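Local coordinates for putative aspartyl-tRNA synthetase (Leishmania major, PDB 6OD8), which probably catalyses the ATP-dependent attachment of L-aspartate to tRNA(Asp), as a class II aminoacyl-tRNA synthetase, at residues A[203-208]-A[553-558]. Residues are numbered along the deposited sequence; the frame is centred on the assembly and turned at random.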
loop_
_atom_site.group_PDB
_atom_site.type_symbol
_atom_site.label_atom_id
_atom_site.label_comp_id
_atom_site.label_asym_id
_atom_site.label_seq_id
_atom_site.Cartn_x
_atom_site.Cartn_y
_atom_site.Cartn_z
ATOM N N THR A 203 19.801 -6.270 -20.808
ATOM C CA THR A 203 18.949 -6.121 -21.986
ATOM C C THR A 203 17.481 -6.312 -21.620
ATOM O O THR A 203 16.604 -5.584 -22.102
ATOM C CB THR A 203 19.383 -7.121 -23.054
ATOM O OG1 THR A 203 20.774 -6.929 -23.320
ATOM C CG2 THR A 203 18.587 -6.919 -24.341
ATOM N N ARG A 204 17.214 -7.272 -20.740
ATOM C CA ARG A 204 15.876 -7.498 -20.204
ATOM C C ARG A 204 15.308 -6.239 -19.559
ATOM O O ARG A 204 14.166 -5.846 -19.823
ATOM C CB ARG A 204 15.962 -8.612 -19.173
ATOM C CG ARG A 204 14.932 -9.663 -19.235
ATOM C CD ARG A 204 15.195 -10.667 -18.123
ATOM N NE ARG A 204 15.795 -11.896 -18.628
ATOM C CZ ARG A 204 15.078 -12.876 -19.168
ATOM N NH1 ARG A 204 13.758 -12.742 -19.263
ATOM N NH2 ARG A 204 15.663 -13.979 -19.605
ATOM N N LEU A 205 16.086 -5.606 -18.681
ATOM C CA LEU A 205 15.552 -4.477 -17.928
ATOM C C LEU A 205 15.473 -3.230 -18.790
ATOM O O LEU A 205 14.625 -2.367 -18.541
ATOM C CB LEU A 205 16.403 -4.216 -16.677
ATOM C CG LEU A 205 16.531 -5.415 -15.735
ATOM C CD1 LEU A 205 17.550 -5.168 -14.573
ATOM C CD2 LEU A 205 15.173 -5.848 -15.194
ATOM N N ASN A 206 16.319 -3.136 -19.817
ATOM C CA ASN A 206 16.308 -1.972 -20.694
ATOM C C ASN A 206 15.037 -1.880 -21.529
ATOM O O ASN A 206 14.704 -0.784 -21.978
ATOM C CB ASN A 206 17.519 -1.993 -21.628
ATOM C CG ASN A 206 18.810 -1.686 -20.907
ATOM O OD1 ASN A 206 18.795 -1.181 -19.785
ATOM N ND2 ASN A 206 19.934 -1.991 -21.541
ATOM N N SER A 207 14.359 -3.010 -21.776
ATOM C CA SER A 207 13.039 -3.057 -22.432
ATOM C C SER A 207 12.095 -3.918 -21.589
ATOM O O SER A 207 11.576 -4.948 -22.028
ATOM C CB SER A 207 13.107 -3.614 -23.851
ATOM O OG SER A 207 14.041 -2.912 -24.646
ATOM N N ARG A 208 11.864 -3.462 -20.357
ATOM C CA ARG A 208 11.119 -4.248 -19.386
ATOM C C ARG A 208 9.702 -4.543 -19.856
ATOM O O ARG A 208 9.143 -5.588 -19.498
ATOM C CB ARG A 208 11.099 -3.513 -18.038
ATOM C CG ARG A 208 10.328 -4.215 -16.967
ATOM C CD ARG A 208 10.922 -5.581 -16.678
ATOM N NE ARG A 208 11.268 -5.693 -15.270
ATOM C CZ ARG A 208 11.724 -6.797 -14.694
ATOM N NH1 ARG A 208 11.870 -7.900 -15.409
ATOM N NH2 ARG A 208 12.018 -6.800 -13.399
ATOM N N PRO A 553 22.933 1.224 -8.093
ATOM C CA PRO A 553 23.808 2.388 -8.307
ATOM C C PRO A 553 24.039 2.731 -9.772
ATOM O O PRO A 553 24.292 3.903 -10.097
ATOM C CB PRO A 553 25.119 1.970 -7.610
ATOM C CG PRO A 553 24.690 1.022 -6.569
ATOM C CD PRO A 553 23.573 0.232 -7.210
ATOM N N GLN A 554 23.967 1.754 -10.677
ATOM C CA GLN A 554 24.238 2.017 -12.082
ATOM C C GLN A 554 22.965 2.136 -12.923
ATOM O O GLN A 554 23.056 2.383 -14.127
ATOM C CB GLN A 554 25.144 0.917 -12.655
ATOM N N ARG A 555 21.789 1.971 -12.332
ATOM C CA ARG A 555 20.560 1.907 -13.114
ATOM C C ARG A 555 19.511 2.837 -12.523
ATOM O O ARG A 555 19.041 2.614 -11.402
ATOM C CB ARG A 555 20.029 0.464 -13.172
ATOM C CG ARG A 555 18.669 0.359 -13.885
ATOM C CD ARG A 555 18.222 -1.084 -14.076
ATOM N NE ARG A 555 19.068 -1.846 -15.015
ATOM C CZ ARG A 555 19.003 -1.746 -16.345
ATOM N NH1 ARG A 555 18.142 -0.903 -16.913
ATOM N NH2 ARG A 555 19.799 -2.485 -17.107
ATOM N N THR A 556 19.125 3.862 -13.297
ATOM C CA THR A 556 17.964 4.696 -13.002
ATOM C C THR A 556 16.974 4.738 -14.167
ATOM O O THR A 556 16.103 5.619 -14.188
ATOM C CB THR A 556 18.385 6.128 -12.676
ATOM O OG1 THR A 556 19.210 6.622 -13.737
ATOM C CG2 THR A 556 19.176 6.170 -11.379
ATOM N N THR A 557 17.121 3.855 -15.153
ATOM C CA THR A 557 16.229 3.772 -16.308
ATOM C C THR A 557 15.884 2.312 -16.569
ATOM O O THR A 557 16.654 1.418 -16.194
ATOM C CB THR A 557 16.862 4.364 -17.577
ATOM O OG1 THR A 557 18.106 3.696 -17.840
ATOM C CG2 THR A 557 17.107 5.853 -17.410
ATOM N N PRO A 558 14.713 2.032 -17.177
ATOM C CA PRO A 558 13.593 2.959 -17.425
ATOM C C PRO A 558 13.057 3.528 -16.105
ATOM O O PRO A 558 12.351 4.531 -16.061
ATOM C CB PRO A 558 12.533 2.076 -18.104
ATOM C CG PRO A 558 13.307 0.936 -18.713
ATOM C CD PRO A 558 14.499 0.710 -17.806
ATOM O OXT PRO A 558 13.361 2.987 -15.038
HETATM O O HOH W 1 17.572 1.635 -19.529
#
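Arg555 of the C-terminal tail, 553-558, reaches Leu205 and Asn206 on helix 201-206 in a mixed contact, an arginine-asparagine hydrogen-bond pair flanked by apolar packing from Leu205 and Pro558. It ties the last residues of this class II synthetase chain to a helix some 345 residues earlier. The guanidinium grips one oxygen end-on: NH1 and NH2 of Arg555 both hydrogen-bond to Asn206 OD1, at 3.0 and 3.1 Å. That oxygen lies in the guanidinium plane, but the amide is turned 49° against it, and NH2 stands above the carbonyl plane. Leu205 CB sits over the centre of one guanidinium face, 3.6 Å from Arg555 CZ, and Leu205 CD1 packs on NE. The Arg555 chain is extended to CD and bends at chi3 (-67°), which brings NH1 back to Thr557 O at 2.8 Å. NH2 also forms a salt bridge with Asp202. A water links Asn206 OD1 to Thr557 OG1. The ring of Pro558, after a cis peptide bond, meets the backbone of Leu205, with CD 3.2 Å from Leu205 O. Pro558 OXT forms a salt bridge with Arg551, and Pro558 O a hydrogen bond with Tyr278 of the second subunit. The buried guanidinium is thus held by bonds at its edge, its charge probably balanced in part by Asp202.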